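Local coordinates for protein polymerase X (Deinococcus radiodurans, PDB 2W9M) that probably extends DNA by adding deoxyribonucleotides from their triphosphates, as a family X DNA polymerase, and carries zinc ions in a separate parallel-sheet domain, at residues T286-F291 with L296-A301. Residues are numbered along the deposited sequence; the frame is centred on the assembly and turned at random.
Sequences TEAVVF and LPFRPA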
ATOM      1  N   THR A 286       3.238 -18.588  28.066  1.00 48.99           N
ATOM      2  CA  THR A 286       3.524 -17.387  27.290  1.00 43.29           C
ATOM      3  C   THR A 286       4.884 -17.489  26.616  1.00 46.67           C
ATOM      4  O   THR A 286       5.769 -18.195  27.099  1.00 47.25           O
ATOM      5  CB  THR A 286       3.516 -16.135  28.192  1.00 52.81           C
ATOM      6  OG1 THR A 286       2.207 -15.951  28.741  1.00 52.99           O
ATOM      7  CG2 THR A 286       3.913 -14.887  27.404  1.00 59.68           C
ATOM      8  N   GLU A 287       5.043 -16.786  25.498  1.00 37.77           N
ATOM      9  CA  GLU A 287       6.337 -16.693  24.837  1.00 38.30           C
ATOM     10  C   GLU A 287       7.423 -16.327  25.843  1.00 41.23           C
ATOM     11  O   GLU A 287       8.467 -16.977  25.912  1.00 42.20           O
ATOM     12  CB  GLU A 287       6.306 -15.643  23.725  1.00 38.43           C
ATOM     13  CG  GLU A 287       5.538 -16.054  22.483  1.00 43.17           C
ATOM     14  CD  GLU A 287       5.842 -15.158  21.291  1.00 51.40           C
ATOM     15  OE1 GLU A 287       6.046 -13.939  21.488  1.00 52.47           O
ATOM     16  OE2 GLU A 287       5.883 -15.677  20.154  1.00 43.00           O
ATOM     17  N   ALA A 288       7.167 -15.284  26.627  1.00 49.01           N
ATOM     18  CA  ALA A 288       8.150 -14.773  27.580  1.00 49.53           C
ATOM     19  C   ALA A 288       8.724 -15.875  28.468  1.00 47.77           C
ATOM     20  O   ALA A 288       9.907 -15.858  28.812  1.00 41.81           O
ATOM     21  CB  ALA A 288       7.539 -13.673  28.431  1.00 35.27           C
ATOM     22  N   VAL A 289       7.877 -16.828  28.838  1.00 38.35           N
ATOM     23  CA  VAL A 289       8.288 -17.917  29.717  1.00 36.95           C
ATOM     24  C   VAL A 289       9.321 -18.828  29.046  1.00 52.32           C
ATOM     25  O   VAL A 289      10.274 -19.274  29.686  1.00 55.25           O
ATOM     26  CB  VAL A 289       7.078 -18.750  30.183  1.00 41.72           C
ATOM     27  CG1 VAL A 289       7.519 -19.827  31.148  1.00 38.98           C
ATOM     28  CG2 VAL A 289       6.033 -17.852  30.829  1.00 40.71           C
ATOM     29  N   VAL A 290       9.133 -19.098  27.756  1.00 48.99           N
ATOM     30  CA  VAL A 290      10.075 -19.922  27.002  1.00 39.17           C
ATOM     31  C   VAL A 290      11.451 -19.273  26.942  1.00 45.75           C
ATOM     32  O   VAL A 290      12.469 -19.938  27.121  1.00 46.08           O
ATOM     33  CB  VAL A 290       9.597 -20.177  25.563  1.00 33.16           C
ATOM     34  CG1 VAL A 290      10.592 -21.042  24.816  1.00 35.21           C
ATOM     35  CG2 VAL A 290       8.245 -20.832  25.573  1.00 38.34           C
ATOM     36  N   PHE A 291      11.478 -17.971  26.680  1.00 47.16           N
ATOM     37  CA  PHE A 291      12.738 -17.237  26.644  1.00 48.00           C
ATOM     38  C   PHE A 291      13.445 -17.301  27.997  1.00 55.01           C
ATOM     39  O   PHE A 291      14.653 -17.525  28.060  1.00 64.63           O
ATOM     40  CB  PHE A 291      12.514 -15.780  26.229  1.00 45.39           C
ATOM     41  CG  PHE A 291      12.312 -15.588  24.751  1.00 46.56           C
ATOM     42  CD1 PHE A 291      11.056 -15.292  24.239  1.00 44.48           C
ATOM     43  CD2 PHE A 291      13.379 -15.691  23.875  1.00 44.76           C
ATOM     44  CE1 PHE A 291      10.868 -15.106  22.879  1.00 40.63           C
ATOM     45  CE2 PHE A 291      13.197 -15.509  22.510  1.00 45.20           C
ATOM     46  CZ  PHE A 291      11.940 -15.215  22.014  1.00 41.07           C
ATOM     47  N   LEU A 296      17.322 -16.681  27.505  1.00 59.75           N
ATOM     48  CA  LEU A 296      17.474 -15.857  26.315  1.00 48.19           C
ATOM     49  C   LEU A 296      16.759 -14.524  26.488  1.00 44.00           C
ATOM     50  O   LEU A 296      15.746 -14.442  27.187  1.00 45.34           O
ATOM     51  CB  LEU A 296      16.908 -16.584  25.092  1.00 45.86           C
ATOM     52  CG  LEU A 296      17.888 -17.335  24.190  1.00 53.85           C
ATOM     53  CD1 LEU A 296      19.147 -17.731  24.939  1.00 54.69           C
ATOM     54  CD2 LEU A 296      17.214 -18.549  23.554  1.00 51.15           C
ATOM     55  N   PRO A 297      17.297 -13.468  25.863  1.00 49.46           N
ATOM     56  CA  PRO A 297      16.632 -12.160  25.825  1.00 44.35           C
ATOM     57  C   PRO A 297      15.389 -12.226  24.947  1.00 45.02           C
ATOM     58  O   PRO A 297      15.433 -12.833  23.877  1.00 50.79           O
ATOM     59  CB  PRO A 297      17.683 -11.263  25.166  1.00 34.04           C
ATOM     60  CG  PRO A 297      18.543 -12.223  24.380  1.00 49.48           C
ATOM     61  CD  PRO A 297      18.649 -13.405  25.286  1.00 39.07           C
ATOM     62  N   PHE A 298      14.294 -11.617  25.391  1.00 47.11           N
ATOM     63  CA  PHE A 298      13.063 -11.634  24.613  1.00 40.84           C
ATOM     64  C   PHE A 298      13.277 -10.937  23.282  1.00 43.16           C
ATOM     65  O   PHE A 298      13.803  -9.825  23.235  1.00 46.65           O
ATOM     66  CB  PHE A 298      11.919 -10.963  25.374  1.00 41.47           C
ATOM     67  CG  PHE A 298      10.581 -11.118  24.710  1.00 40.27           C
ATOM     68  CD1 PHE A 298       9.736 -12.159  25.055  1.00 46.15           C
ATOM     69  CD2 PHE A 298      10.168 -10.226  23.739  1.00 54.24           C
ATOM     70  CE1 PHE A 298       8.502 -12.310  24.444  1.00 51.13           C
ATOM     71  CE2 PHE A 298       8.932 -10.367  23.125  1.00 50.32           C
ATOM     72  CZ  PHE A 298       8.101 -11.412  23.478  1.00 41.51           C
ATOM     73  N   ARG A 299      12.874 -11.602  22.203  1.00 41.36           N
ATOM     74  CA  ARG A 299      13.027 -11.064  20.853  1.00 39.79           C
ATOM     75  C   ARG A 299      11.659 -10.746  20.256  1.00 40.84           C
ATOM     76  O   ARG A 299      10.906 -11.654  19.893  1.00 35.06           O
ATOM     77  CB  ARG A 299      13.786 -12.057  19.969  1.00 31.15           C
ATOM     78  CG  ARG A 299      14.037 -11.598  18.543  1.00 32.86           C
ATOM     79  CD  ARG A 299      14.987 -12.558  17.831  1.00 33.27           C
ATOM     80  NE  ARG A 299      15.213 -12.199  16.433  1.00 37.04           N
ATOM     81  CZ  ARG A 299      15.998 -12.882  15.601  1.00 41.36           C
ATOM     82  NH1 ARG A 299      16.634 -13.964  16.027  1.00 45.28           N
ATOM     83  NH2 ARG A 299      16.146 -12.488  14.344  1.00 41.23           N
ATOM     84  N   PRO A 300      11.331  -9.447  20.158  1.00 47.59           N
ATOM     85  CA  PRO A 300      10.018  -8.974  19.696  1.00 41.25           C
ATOM     86  C   PRO A 300       9.678  -9.500  18.303  1.00 39.49           C
ATOM     87  O   PRO A 300      10.566  -9.599  17.456  1.00 38.23           O
ATOM     88  CB  PRO A 300      10.187  -7.451  19.658  1.00 38.59           C
ATOM     89  CG  PRO A 300      11.320  -7.164  20.588  1.00 48.46           C
ATOM     90  CD  PRO A 300      12.245  -8.333  20.464  1.00 41.55           C
ATOM     91  N   ALA A 301       8.408  -9.826  18.071  1.00 41.43           N
ATOM     92  CA  ALA A 301       7.975 -10.380  16.790  1.00 42.00           C
ATOM     93  C   ALA A 301       8.367  -9.493  15.611  1.00 42.37           C
ATOM     94  O   ALA A 301       8.533  -9.980  14.492  1.00 36.27           O
ATOM     95  CB  ALA A 301       6.468 -10.626  16.793  1.00 36.82           C
TER
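Phe291 pushes its ring from the short helix 287-293 of the polymerase-beta-type thumb against the extended chain 296-301, which doubles back along that helix before leading on toward the zinc-bearing domain. One ring face lies under the backbone of the returning chain: Phe298 CA sits 4.1 Å from the centroid of the Phe291 ring and only 12° off the normal, a CH-pi contact, while Arg299 N stands over the same face nearer the rim. Leu296 CB meets the edge of the ring at Phe291 CD2, 3.8 Å away. The Phe298 side chain, with CG swung anti to its backbone N (chi1 -172°), runs back along the helix toward Ala288 and Glu287. Its ring is inclined 56° to that of Phe291, and Phe298 CD1 comes 3.5 Å from Phe291 CD1. Ala288 N lies at the edge of the Phe298 ring, near its plane, and Phe298 CZ comes 3.8 Å from Glu287 OE1. That carboxylate, buried, is held by salt bridges to Arg189 and Arg304, whereas the guanidinium of Arg299 leads away to Asp309. Helices 243-249 and 253-264 add Leu248 and Phe255 around Phe291. With alanine in place of Phe291, the 298-299 backbone would probably be left over a gap and the Phe298 ring freer to turn. The turn between helix and returning chain is tied by the backbone: Leu296 N donates to Phe291 O at 2.9 Å.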